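PDB 4U9J: NO-binding heme-dependent sensor protein from Shewanella oneidensis, which probably binds heme through its H-NOX domain and senses nitric oxide, and here carries manganese protoporphyrin IX in the heme pocket. Local coordinates for residues 65-70 with 141-146; 135-140 with 164-169; 96-101 with 116-121. The protein carries 3 engineered substitutions. All coordinates share one frame; numbering follows the deposited sequence.

Contact 1: residues 65-70 with 141-146. With MNH (manganese protoporphyrin IX), chain C.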
loop_
_atom_site.group_PDB
_atom_site.type_symbol
_atom_site.label_atom_id
_atom_site.label_comp_id
_atom_site.label_asym_id
_atom_site.label_seq_id
_atom_site.Cartn_x
_atom_site.Cartn_y
_atom_site.Cartn_z
ATOM N N VAL A 65 -7.097 -9.591 1.164
ATOM C CA VAL A 65 -5.695 -9.929 1.156
ATOM C C VAL A 65 -4.810 -8.769 0.657
ATOM O O VAL A 65 -3.768 -8.469 1.222
ATOM C CB VAL A 65 -5.454 -11.150 0.277
ATOM C CG1 VAL A 65 -4.003 -11.435 0.132
ATOM C CG2 VAL A 65 -6.159 -12.360 0.852
ATOM N N VAL A 66 -5.242 -8.125 -0.407
ATOM C CA VAL A 66 -4.551 -6.982 -0.913
ATOM C C VAL A 66 -4.509 -5.893 0.169
ATOM O O VAL A 66 -3.510 -5.189 0.290
ATOM C CB VAL A 66 -5.232 -6.495 -2.162
ATOM C CG1 VAL A 66 -4.650 -5.179 -2.641
ATOM C CG2 VAL A 66 -5.075 -7.535 -3.212
ATOM N N LYS A 67 -5.583 -5.733 0.925
ATOM C CA LYS A 67 -5.592 -4.713 1.920
ATOM C C LYS A 67 -4.638 -5.093 3.055
ATOM O O LYS A 67 -3.949 -4.237 3.578
ATOM C CB LYS A 67 -7.000 -4.479 2.450
ATOM C CG LYS A 67 -7.175 -3.425 3.567
ATOM C CD LYS A 67 -8.695 -3.299 3.909
ATOM C CE LYS A 67 -8.877 -2.587 5.212
ATOM N NZ LYS A 67 -10.345 -2.403 5.585
ATOM N N ALA A 68 -4.592 -6.361 3.424
ATOM C CA ALA A 68 -3.745 -6.764 4.508
ATOM C C ALA A 68 -2.260 -6.562 4.076
ATOM O O ALA A 68 -1.451 -6.121 4.882
ATOM C CB ALA A 68 -3.989 -8.193 4.918
ATOM N N PHE A 69 -1.954 -6.912 2.825
ATOM C CA PHE A 69 -0.648 -6.680 2.237
ATOM C C PHE A 69 -0.267 -5.209 2.294
ATOM O O PHE A 69 0.781 -4.875 2.796
ATOM C CB PHE A 69 -0.602 -7.175 0.806
ATOM C CG PHE A 69 0.697 -6.841 0.094
ATOM C CD1 PHE A 69 1.915 -7.217 0.615
ATOM C CD2 PHE A 69 0.674 -6.175 -1.086
ATOM C CE1 PHE A 69 3.098 -6.893 -0.041
ATOM C CE2 PHE A 69 1.859 -5.875 -1.780
ATOM C CZ PHE A 69 3.059 -6.228 -1.245
ATOM N N GLY A 70 -1.167 -4.347 1.870
ATOM C CA GLY A 70 -0.988 -2.940 1.987
ATOM C C GLY A 70 -0.579 -2.510 3.364
ATOM O O GLY A 70 0.338 -1.713 3.543
ATOM N N CYS A 141 -5.076 -1.752 -1.794
ATOM C CA CYS A 141 -3.705 -1.649 -1.334
ATOM C C CYS A 141 -3.525 -0.301 -0.680
ATOM O O CYS A 141 -2.913 -0.221 0.325
ATOM C CB CYS A 141 -2.677 -1.823 -2.475
ATOM S SG CYS A 141 -1.002 -1.985 -1.853
ATOM N N ALA A 142 -4.119 0.751 -1.251
ATOM C CA ALA A 142 -4.026 2.075 -0.647
ATOM C C ALA A 142 -4.696 2.166 0.699
ATOM O O ALA A 142 -4.128 2.815 1.580
ATOM C CB ALA A 142 -4.621 3.126 -1.556
ATOM N N GLU A 143 -5.905 1.526 0.853
ATOM C CA GLU A 143 -6.528 1.455 2.180
ATOM C C GLU A 143 -5.597 0.843 3.198
ATOM O O GLU A 143 -5.398 1.372 4.270
ATOM C CB GLU A 143 -7.854 0.638 2.208
ATOM C CG GLU A 143 -9.006 1.441 1.856
ATOM C CD GLU A 143 -10.327 0.798 2.301
ATOM O OE1 GLU A 143 -11.260 1.005 1.527
ATOM O OE2 GLU A 143 -10.416 0.167 3.346
ATOM N N GLY A 144 -5.042 -0.303 2.876
ATOM C CA GLY A 144 -4.101 -0.947 3.776
ATOM C C GLY A 144 -2.905 -0.055 4.108
ATOM O O GLY A 144 -2.509 0.018 5.248
ATOM N N LEU A 145 -2.356 0.641 3.116
ATOM C CA LEU A 145 -1.184 1.504 3.339
ATOM C C LEU A 145 -1.544 2.619 4.329
ATOM O O LEU A 145 -0.724 2.966 5.164
ATOM C CB LEU A 145 -0.627 2.101 2.017
ATOM C CG LEU A 145 0.233 1.119 1.266
ATOM C CD1 LEU A 145 0.296 1.443 -0.225
ATOM C CD2 LEU A 145 1.650 1.151 1.814
ATOM N N LEU A 146 -2.785 3.111 4.268
ATOM C CA LEU A 146 -3.238 4.176 5.160
ATOM C C LEU A 146 -3.391 3.636 6.550
ATOM O O LEU A 146 -3.026 4.316 7.512
ATOM C CB LEU A 146 -4.529 4.779 4.675
ATOM C CG LEU A 146 -4.368 5.586 3.404
ATOM C CD1 LEU A 146 -5.727 5.792 2.816
ATOM C CD2 LEU A 146 -3.770 6.921 3.672
HETATM MN MN MNH C . 3.297 4.483 -2.489
HETATM C CHA MNH C . 3.255 2.357 -4.946
HETATM C CHB MNH C . 0.056 4.393 -2.290
HETATM C CHC MNH C . 3.387 5.396 0.801
HETATM C CHD MNH C . 6.578 4.107 -2.253
HETATM N NA MNH C . 1.799 3.504 -3.611
HETATM C C1A MNH C . 1.952 2.564 -4.594
HETATM C C2A MNH C . 0.646 1.976 -4.933
HETATM C C3A MNH C . -0.292 2.481 -4.086
HETATM C C4A MNH C . 0.451 3.461 -3.278
HETATM C CMA MNH C . -1.778 2.222 -3.895
HETATM C CAA MNH C . 0.532 0.851 -5.987
HETATM C CBA MNH C . 0.411 1.305 -7.445
HETATM C CGA MNH C . -0.829 1.974 -7.983
HETATM O O1A MNH C . -0.853 2.444 -9.145
HETATM O O2A MNH C . -1.759 2.042 -7.133
HETATM N NB MNH C . 1.880 5.201 -0.995
HETATM C C1B MNH C . 0.473 4.957 -1.054
HETATM C C2B MNH C . -0.303 5.381 0.100
HETATM C C3B MNH C . 0.799 5.669 0.869
HETATM C C4B MNH C . 2.101 5.467 0.307
HETATM C CMB MNH C . -1.844 5.408 0.191
HETATM C CAB MNH C . 0.743 6.113 2.273
HETATM C CBB MNH C . -0.131 5.838 3.401
HETATM N NC MNH C . 4.808 4.716 -0.902
HETATM C C1C MNH C . 4.658 5.126 0.427
HETATM C C2C MNH C . 5.911 5.193 1.187
HETATM C C3C MNH C . 6.780 4.811 0.254
HETATM C C4C MNH C . 6.152 4.540 -1.005
HETATM C CMC MNH C . 6.085 5.564 2.677
HETATM C CAC MNH C . 8.240 4.685 0.426
HETATM C CBC MNH C . 9.080 5.832 0.316
HETATM N ND MNH C . 4.833 3.624 -3.600
HETATM C C1D MNH C . 6.185 3.442 -3.408
HETATM C C2D MNH C . 6.838 2.530 -4.401
HETATM C C3D MNH C . 5.784 2.058 -5.134
HETATM C C4D MNH C . 4.582 2.643 -4.622
HETATM C CMD MNH C . 8.305 2.274 -4.425
HETATM C CAD MNH C . 5.818 1.083 -6.297
HETATM C CBD MNH C . 6.079 1.740 -7.637
HETATM C CGD MNH C . 6.236 0.696 -8.750
HETATM O O1D MNH C . 6.042 -0.503 -8.464
HETATM O O2D MNH C . 6.604 0.989 -9.945
#
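Gly70 and Gly144 bring helices 62-80 and 139-152 into close contact near the middle of the H-NOX fold. The two short helical segments cross at -37°, and their axes approach to 6.5 Å. The CA atoms of Gly70 and Gly144 are only 4.1 Å apart. A side chain on either glycine would collide with the facing backbone, so backbone lies directly on backbone here. Gly144 CA sits 3.3 Å from Lys67 O, in a CA-H...O contact.

Lys67 runs out from this glycine seam. Its CB packs on Phe140 O, at the previous turn of helix 139-152. CG stands anti to the backbone N (chi1 178°), which swings the chain across the flank of the facing helix, with CG 3.8 Å from Gly144 N. The rest of the chain is extended. CD and CE pass the Glu143 carboxylate, with CE 3.7 Å from Glu143 OE2. The tip, NZ, reaches that same oxygen at 3.4 Å, in a salt bridge whose hydrogen bond is weak. The other carboxylate oxygen, OE1, is hydrogen-bonded to ND1 of the zinc ligand His161. Glu143 is therefore a second-shell residue of the zinc site and would probably polarise that imidazole. An alanine at Lys67 removes the chain beyond CB and would probably leave Glu143 OE2 without its cationic mate and the Gly144 backbone less covered.

On the other side of the seam, Val66 CG1 rests 3.6 Å from Cys141 N, and Cys141 SG lies against Gly70 CA. Leu145 packs between Gly70 and the porphyrin. Its CG and CD2 meet Gly70 O, while CD1 touches the meso carbon CHB of the manganese porphyrin at 3.6 Å.

Contact 2: residues 135-140 with 164-169. With ZN (zinc ion), chain D; MNH (manganese protoporphyrin IX), chain C.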
loop_
_atom_site.group_PDB
_atom_site.type_symbol
_atom_site.label_atom_id
_atom_site.label_comp_id
_atom_site.label_asym_id
_atom_site.label_seq_id
_atom_site.Cartn_x
_atom_site.Cartn_y
_atom_site.Cartn_z
ATOM N N PRO A 135 -4.434 2.957 -13.258
ATOM C CA PRO A 135 -4.930 1.902 -14.161
ATOM C C PRO A 135 -4.751 0.513 -13.503
ATOM O O PRO A 135 -5.285 -0.480 -13.943
ATOM C CB PRO A 135 -4.041 2.066 -15.408
ATOM C CG PRO A 135 -2.707 2.601 -14.766
ATOM C CD PRO A 135 -3.157 3.540 -13.727
ATOM N N ARG A 136 -4.002 0.453 -12.436
ATOM C CA ARG A 136 -3.817 -0.792 -11.736
ATOM C C ARG A 136 -4.937 -1.065 -10.685
ATOM O O ARG A 136 -5.017 -2.145 -10.145
ATOM C CB ARG A 136 -2.463 -0.784 -11.041
ATOM C CG ARG A 136 -1.296 -0.901 -12.048
ATOM C CD ARG A 136 0.045 -0.471 -11.438
ATOM N NE ARG A 136 0.092 0.974 -11.224
ATOM C CZ ARG A 136 0.277 1.859 -12.185
ATOM N NH1 ARG A 136 0.461 1.449 -13.411
ATOM N NH2 ARG A 136 0.305 3.148 -11.904
ATOM N N ARG A 137 -5.748 -0.059 -10.373
ATOM C CA ARG A 137 -6.926 -0.236 -9.482
ATOM C C ARG A 137 -6.578 -0.919 -8.151
ATOM O O ARG A 137 -7.271 -1.829 -7.677
ATOM C CB ARG A 137 -8.019 -1.001 -10.239
ATOM C CG ARG A 137 -8.407 -0.242 -11.500
ATOM C CD ARG A 137 -9.831 -0.542 -11.994
ATOM N NE ARG A 137 -9.964 -1.960 -12.277
ATOM C CZ ARG A 137 -11.058 -2.503 -12.769
ATOM N NH1 ARG A 137 -12.083 -1.732 -13.053
ATOM N NH2 ARG A 137 -11.119 -3.810 -13.005
ATOM N N LEU A 138 -5.516 -0.430 -7.530
ATOM C CA LEU A 138 -5.026 -0.993 -6.261
ATOM C C LEU A 138 -5.498 -0.147 -5.047
ATOM O O LEU A 138 -4.739 0.074 -4.100
ATOM C CB LEU A 138 -3.489 -1.089 -6.308
ATOM C CG LEU A 138 -2.985 -2.287 -7.120
ATOM C CD1 LEU A 138 -1.439 -2.216 -7.400
ATOM C CD2 LEU A 138 -3.317 -3.590 -6.331
ATOM N N CYS A 139 -6.736 0.366 -5.109
ATOM C CA CYS A 139 -7.276 1.226 -4.043
ATOM C C CYS A 139 -7.335 0.485 -2.713
ATOM O O CYS A 139 -7.283 1.110 -1.684
ATOM C CB CYS A 139 -8.688 1.730 -4.378
ATOM S SG CYS A 139 -9.804 0.337 -4.887
ATOM N N PHE A 140 -7.459 -0.833 -2.737
ATOM C CA PHE A 140 -7.482 -1.565 -1.503
ATOM C C PHE A 140 -6.082 -1.717 -0.928
ATOM O O PHE A 140 -5.925 -1.808 0.291
ATOM C CB PHE A 140 -8.163 -2.916 -1.678
ATOM C CG PHE A 140 -9.670 -2.787 -1.835
ATOM C CD1 PHE A 140 -10.481 -2.684 -0.712
ATOM C CD2 PHE A 140 -10.266 -2.702 -3.081
ATOM C CE1 PHE A 140 -11.894 -2.538 -0.829
ATOM C CE2 PHE A 140 -11.670 -2.551 -3.192
ATOM C CZ PHE A 140 -12.469 -2.466 -2.060
ATOM N N CYS A 164 -15.672 4.153 -6.306
ATOM C CA CYS A 164 -14.591 3.183 -6.519
ATOM C C CYS A 164 -14.523 2.818 -7.986
ATOM O O CYS A 164 -15.550 2.717 -8.698
ATOM C CB CYS A 164 -14.797 1.949 -5.623
ATOM S SG CYS A 164 -13.554 0.685 -5.850
ATOM N N MET A 165 -13.295 2.633 -8.447
ATOM C CA MET A 165 -13.079 2.271 -9.818
ATOM C C MET A 165 -13.684 0.877 -10.094
ATOM O O MET A 165 -14.027 0.553 -11.206
ATOM C CB MET A 165 -11.571 2.294 -10.134
ATOM C CG MET A 165 -10.886 3.685 -9.959
ATOM S SD MET A 165 -9.122 3.693 -10.470
ATOM C CE MET A 165 -9.320 3.697 -12.248
ATOM N N HIS A 166 -13.732 0.032 -9.074
ATOM C CA HIS A 166 -14.254 -1.310 -9.234
ATOM C C HIS A 166 -15.788 -1.298 -9.387
ATOM O O HIS A 166 -16.328 -2.293 -9.799
ATOM C CB HIS A 166 -13.809 -2.214 -8.082
ATOM C CG HIS A 166 -12.331 -2.525 -8.107
ATOM N ND1 HIS A 166 -11.770 -3.460 -8.961
ATOM C CD2 HIS A 166 -11.298 -1.986 -7.413
ATOM C CE1 HIS A 166 -10.469 -3.488 -8.773
ATOM N NE2 HIS A 166 -10.163 -2.614 -7.833
ATOM N N THR A 167 -16.429 -0.169 -9.048
ATOM C CA THR A 167 -17.922 -0.007 -9.174
ATOM C C THR A 167 -18.187 1.001 -10.255
ATOM O O THR A 167 -19.242 1.561 -10.328
ATOM C CB THR A 167 -18.631 0.411 -7.890
ATOM O OG1 THR A 167 -18.144 1.670 -7.401
ATOM C CG2 THR A 167 -18.459 -0.618 -6.849
ATOM N N GLY A 168 -17.181 1.200 -11.101
ATOM C CA GLY A 168 -17.368 1.893 -12.364
ATOM C C GLY A 168 -16.898 3.318 -12.514
ATOM O O GLY A 168 -16.990 3.848 -13.598
ATOM N N ALA A 169 -16.444 3.953 -11.440
ATOM C CA ALA A 169 -15.927 5.341 -11.493
ATOM C C ALA A 169 -14.521 5.337 -12.119
ATOM O O ALA A 169 -13.914 4.279 -12.280
ATOM C CB ALA A 169 -15.947 5.947 -10.087
HETATM ZN ZN ZN D . -11.664 1.800 -4.930
HETATM MN MN MNH C . 3.297 4.483 -2.489
HETATM C CHA MNH C . 3.255 2.357 -4.946
HETATM C CHB MNH C . 0.056 4.393 -2.290
HETATM C CHC MNH C . 3.387 5.396 0.801
HETATM C CHD MNH C . 6.578 4.107 -2.253
HETATM N NA MNH C . 1.799 3.504 -3.611
HETATM C C1A MNH C . 1.952 2.564 -4.594
HETATM C C2A MNH C . 0.646 1.976 -4.933
HETATM C C3A MNH C . -0.292 2.481 -4.086
HETATM C C4A MNH C . 0.451 3.461 -3.278
HETATM C CMA MNH C . -1.778 2.222 -3.895
HETATM C CAA MNH C . 0.532 0.851 -5.987
HETATM C CBA MNH C . 0.411 1.305 -7.445
HETATM C CGA MNH C . -0.829 1.974 -7.983
HETATM O O1A MNH C . -0.853 2.444 -9.145
HETATM O O2A MNH C . -1.759 2.042 -7.133
HETATM N NB MNH C . 1.880 5.201 -0.995
HETATM C C1B MNH C . 0.473 4.957 -1.054
HETATM C C2B MNH C . -0.303 5.381 0.100
HETATM C C3B MNH C . 0.799 5.669 0.869
HETATM C C4B MNH C . 2.101 5.467 0.307
HETATM C CMB MNH C . -1.844 5.408 0.191
HETATM C CAB MNH C . 0.743 6.113 2.273
HETATM C CBB MNH C . -0.131 5.838 3.401
HETATM N NC MNH C . 4.808 4.716 -0.902
HETATM C C1C MNH C . 4.658 5.126 0.427
HETATM C C2C MNH C . 5.911 5.193 1.187
HETATM C C3C MNH C . 6.780 4.811 0.254
HETATM C C4C MNH C . 6.152 4.540 -1.005
HETATM C CMC MNH C . 6.085 5.564 2.677
HETATM C CAC MNH C . 8.240 4.685 0.426
HETATM C CBC MNH C . 9.080 5.832 0.316
HETATM N ND MNH C . 4.833 3.624 -3.600
HETATM C C1D MNH C . 6.185 3.442 -3.408
HETATM C C2D MNH C . 6.838 2.530 -4.401
HETATM C C3D MNH C . 5.784 2.058 -5.134
HETATM C C4D MNH C . 4.582 2.643 -4.622
HETATM C CMD MNH C . 8.305 2.274 -4.425
HETATM C CAD MNH C . 5.818 1.083 -6.297
HETATM C CBD MNH C . 6.079 1.740 -7.637
HETATM C CGD MNH C . 6.236 0.696 -8.750
HETATM O O1D MNH C . 6.042 -0.503 -8.464
HETATM O O2D MNH C . 6.604 0.989 -9.945
#
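Cys139 and Cys164 share a zinc ion, so a metal joins the start of helix 139-152 to the loop after strand 156-163. Each SG binds zinc at 2.4 Å, and His161 and Cys172 complete the site. Cys139 SG lies between its backbone N and carbonyl carbon (chi1 50°), the crowded position, and from there it faces the metal.

His166 adds a second link. Its NE2 donates to Arg137 O at 3.0 Å with an N-H...O angle of 153°, the oxygen lying somewhat out of the ring plane. This bond fixes the turn of the imidazole, whose edge then meets Cys139 SG through CD2 at 3.7 Å. The Arg137 chain bends at chi3, which sets one face of the guanidinium against His166 ND1, the two planes 38° apart. Arg137 CD also packs on Met165 CB.

One residue earlier, Arg136 points the other way, and its NE donates to propionate oxygen O1A of the porphyrin at 2.7 Å. The His166 backbone N-H donates to Cys164 SG at 3.3 Å. Such an N-H...S bond is likely to draw off some of the negative charge that a zinc-bound thiolate carries.

Contact 3: residues 96-101 with 116-121; sequences MGIHDV and PHINGQ. With MNH (manganese protoporphyrin IX), chain C.
Met96, at the end of helix 91-96, and His99, at the start of helix 98-109, lie against edge strand 117-123 of the four-stranded antiparallel sheet, with the Met96 CA 5.4 Å from the Gly120 CA. This is helix-on-strand packing within the H-NOX fold, and no direct hydrogen bond crosses it. Water fills that role: one molecule accepts from Gly120 N and donates weakly to Met96 O.

Met96 is bent at chi2 and chi3, and this folds its methyl CE down to Gly120 O, at 3.2 Å. A side chain at Gly120 would crowd Met96 SD. Farther along, His99 CG is anti to the backbone N (chi1 -174°), which brings the imidazole past Ile118 O to His117. Its CB touches Ile118 O at 3.2 Å, and CE1 meets His117 ND1 with the ring planes oblique at 54°.

Ile98 faces inward. CG2 meets Ile118 CD1 at 3.9 Å, while CD1 packs on vinyl carbon CAB of the porphyrin. Helix 98-109 also carries His103, the axial heme ligand, and Ile98 touches it. Pro116 packs on His103 too and lies against a propionate. A second water links His99 to Pro116: it lies 2.6 Å from His99 ND1 and donates to Pro116 O at 2.7 Å.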
loop_
_atom_site.group_PDB
_atom_site.type_symbol
_atom_site.label_atom_id
_atom_site.label_comp_id
_atom_site.label_asym_id
_atom_site.label_seq_id
_atom_site.Cartn_x
_atom_site.Cartn_y
_atom_site.Cartn_z
ATOM N N MET A 96 -1.229 13.999 3.410
ATOM C CA MET A 96 -1.281 15.170 2.564
ATOM C C MET A 96 -0.011 15.303 1.689
ATOM O O MET A 96 -0.068 15.994 0.658
ATOM C CB MET A 96 -1.485 16.437 3.400
ATOM C CG MET A 96 -2.920 16.524 4.021
ATOM S SD MET A 96 -4.247 16.483 2.773
ATOM C CE MET A 96 -4.056 18.098 2.108
ATOM N N GLY A 97 1.064 14.591 2.051
ATOM C CA GLY A 97 2.339 14.614 1.316
ATOM C C GLY A 97 2.568 13.383 0.455
ATOM O O GLY A 97 3.647 13.244 -0.061
ATOM N N ILE A 98 1.591 12.479 0.310
ATOM C CA ILE A 98 1.845 11.235 -0.422
ATOM C C ILE A 98 2.228 11.566 -1.851
ATOM O O ILE A 98 3.214 11.079 -2.347
ATOM C CB ILE A 98 0.662 10.309 -0.439
ATOM C CG1 ILE A 98 0.440 9.703 0.933
ATOM C CG2 ILE A 98 0.876 9.164 -1.498
ATOM C CD1 ILE A 98 -1.024 9.205 1.119
ATOM N N HIS A 99 1.516 12.477 -2.474
ATOM C CA HIS A 99 1.726 12.718 -3.858
ATOM C C HIS A 99 2.905 13.635 -4.124
ATOM O O HIS A 99 3.730 13.287 -4.905
ATOM C CB HIS A 99 0.467 13.295 -4.499
ATOM C CG HIS A 99 0.597 13.430 -5.972
ATOM N ND1 HIS A 99 0.435 12.362 -6.830
ATOM C CD2 HIS A 99 0.936 14.483 -6.739
ATOM C CE1 HIS A 99 0.646 12.771 -8.064
ATOM N NE2 HIS A 99 0.959 14.052 -8.036
ATOM N N ASP A 100 2.973 14.792 -3.461
ATOM C CA ASP A 100 3.945 15.842 -3.789
ATOM C C ASP A 100 5.289 15.705 -3.087
ATOM O O ASP A 100 6.214 16.362 -3.460
ATOM C CB ASP A 100 3.399 17.226 -3.446
ATOM C CG ASP A 100 2.171 17.602 -4.273
ATOM O OD1 ASP A 100 2.167 17.340 -5.497
ATOM O OD2 ASP A 100 1.224 18.185 -3.688
ATOM N N VAL A 101 5.355 14.858 -2.063
ATOM C CA VAL A 101 6.572 14.605 -1.309
ATOM C C VAL A 101 6.983 13.136 -1.396
ATOM O O VAL A 101 8.012 12.833 -1.933
ATOM C CB VAL A 101 6.415 14.963 0.160
ATOM C CG1 VAL A 101 7.726 14.712 0.914
ATOM C CG2 VAL A 101 6.021 16.376 0.296
ATOM N N PRO A 116 0.336 5.561 -8.415
ATOM C CA PRO A 116 -1.016 6.113 -8.628
ATOM C C PRO A 116 -0.995 7.630 -8.678
ATOM O O PRO A 116 -0.032 8.269 -8.269
ATOM C CB PRO A 116 -1.782 5.642 -7.401
ATOM C CG PRO A 116 -0.757 5.730 -6.301
ATOM C CD PRO A 116 0.569 5.253 -6.994
ATOM N N HIS A 117 -2.089 8.214 -9.129
ATOM C CA HIS A 117 -2.354 9.622 -8.916
ATOM C C HIS A 117 -3.202 9.842 -7.634
ATOM O O HIS A 117 -4.227 9.235 -7.473
ATOM C CB HIS A 117 -3.057 10.242 -10.133
ATOM C CG HIS A 117 -3.176 11.724 -10.018
ATOM N ND1 HIS A 117 -2.200 12.579 -10.476
ATOM C CD2 HIS A 117 -4.086 12.500 -9.384
ATOM C CE1 HIS A 117 -2.542 13.823 -10.203
ATOM N NE2 HIS A 117 -3.678 13.803 -9.530
ATOM N N ILE A 118 -2.747 10.714 -6.745
ATOM C CA ILE A 118 -3.355 10.948 -5.469
ATOM C C ILE A 118 -3.471 12.432 -5.192
ATOM O O ILE A 118 -2.585 13.218 -5.496
ATOM C CB ILE A 118 -2.574 10.229 -4.346
ATOM C CG1 ILE A 118 -2.800 8.717 -4.537
ATOM C CG2 ILE A 118 -3.124 10.617 -2.918
ATOM C CD1 ILE A 118 -2.117 7.857 -3.549
ATOM N N ASN A 119 -4.617 12.835 -4.690
ATOM C CA ASN A 119 -4.810 14.166 -4.167
ATOM C C ASN A 119 -5.612 14.108 -2.850
ATOM O O ASN A 119 -6.683 13.502 -2.791
ATOM C CB ASN A 119 -5.496 15.070 -5.187
ATOM C CG ASN A 119 -5.592 16.487 -4.707
ATOM O OD1 ASN A 119 -6.574 16.877 -4.094
ATOM N ND2 ASN A 119 -4.525 17.244 -4.890
ATOM N N GLY A 120 -5.071 14.749 -1.810
ATOM C CA GLY A 120 -5.675 14.812 -0.485
ATOM C C GLY A 120 -6.209 16.193 -0.220
ATOM O O GLY A 120 -5.594 17.186 -0.602
ATOM N N GLN A 121 -7.394 16.244 0.364
ATOM C CA GLN A 121 -8.014 17.495 0.761
ATOM C C GLN A 121 -8.388 17.384 2.226
ATOM O O GLN A 121 -9.065 16.451 2.599
ATOM C CB GLN A 121 -9.285 17.832 -0.057
ATOM C CG GLN A 121 -9.050 18.093 -1.558
ATOM C CD GLN A 121 -8.251 19.377 -1.778
ATOM O OE1 GLN A 121 -8.555 20.385 -1.168
ATOM N NE2 GLN A 121 -7.238 19.329 -2.640
HETATM MN MN MNH C . 3.297 4.483 -2.489
HETATM C CHA MNH C . 3.255 2.357 -4.946
HETATM C CHB MNH C . 0.056 4.393 -2.290
HETATM C CHC MNH C . 3.387 5.396 0.801
HETATM C CHD MNH C . 6.578 4.107 -2.253
HETATM N NA MNH C . 1.799 3.504 -3.611
HETATM C C1A MNH C . 1.952 2.564 -4.594
HETATM C C2A MNH C . 0.646 1.976 -4.933
HETATM C C3A MNH C . -0.292 2.481 -4.086
HETATM C C4A MNH C . 0.451 3.461 -3.278
HETATM C CMA MNH C . -1.778 2.222 -3.895
HETATM C CAA MNH C . 0.532 0.851 -5.987
HETATM C CBA MNH C . 0.411 1.305 -7.445
HETATM C CGA MNH C . -0.829 1.974 -7.983
HETATM O O1A MNH C . -0.853 2.444 -9.145
HETATM O O2A MNH C . -1.759 2.042 -7.133
HETATM N NB MNH C . 1.880 5.201 -0.995
HETATM C C1B MNH C . 0.473 4.957 -1.054
HETATM C C2B MNH C . -0.303 5.381 0.100
HETATM C C3B MNH C . 0.799 5.669 0.869
HETATM C C4B MNH C . 2.101 5.467 0.307
HETATM C CMB MNH C . -1.844 5.408 0.191
HETATM C CAB MNH C . 0.743 6.113 2.273
HETATM C CBB MNH C . -0.131 5.838 3.401
HETATM N NC MNH C . 4.808 4.716 -0.902
HETATM C C1C MNH C . 4.658 5.126 0.427
HETATM C C2C MNH C . 5.911 5.193 1.187
HETATM C C3C MNH C . 6.780 4.811 0.254
HETATM C C4C MNH C . 6.152 4.540 -1.005
HETATM C CMC MNH C . 6.085 5.564 2.677
HETATM C CAC MNH C . 8.240 4.685 0.426
HETATM C CBC MNH C . 9.080 5.832 0.316
HETATM N ND MNH C . 4.833 3.624 -3.600
HETATM C C1D MNH C . 6.185 3.442 -3.408
HETATM C C2D MNH C . 6.838 2.530 -4.401
HETATM C C3D MNH C . 5.784 2.058 -5.134
HETATM C C4D MNH C . 4.582 2.643 -4.622
HETATM C CMD MNH C . 8.305 2.274 -4.425
HETATM C CAD MNH C . 5.818 1.083 -6.297
HETATM C CBD MNH C . 6.079 1.740 -7.637
HETATM C CGD MNH C . 6.236 0.696 -8.750
HETATM O O1D MNH C . 6.042 -0.503 -8.464
HETATM O O2D MNH C . 6.604 0.989 -9.945
HETATM O O HOH W 1 -2.371 16.108 -1.813
HETATM O O HOH W 2 0.571 9.838 -6.177
#

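How the contacts relate
All three contacts touch the porphyrin, contacts 1 and 3 from opposite faces. Contacts 1 and 2 share helix 139-152. Their centres are 13 Å apart, and Lys67 and Val66 of contact 1 pack on Phe140 of contact 2. Contact 3 lies about 17 Å, centre to centre, from each of the others. It meets contact 2 where Arg136 packs near Pro116. Along the chain, contact 3 falls between the two segments of contact 1 and closes before contact 2 opens, while contacts 1 and 2 alternate. Helix 139-152, the loop before it that leads to the zinc site, and helix 98-109 with the axial ligand thus meet at one cofactor, while helix 62-80 backs helix 139-152.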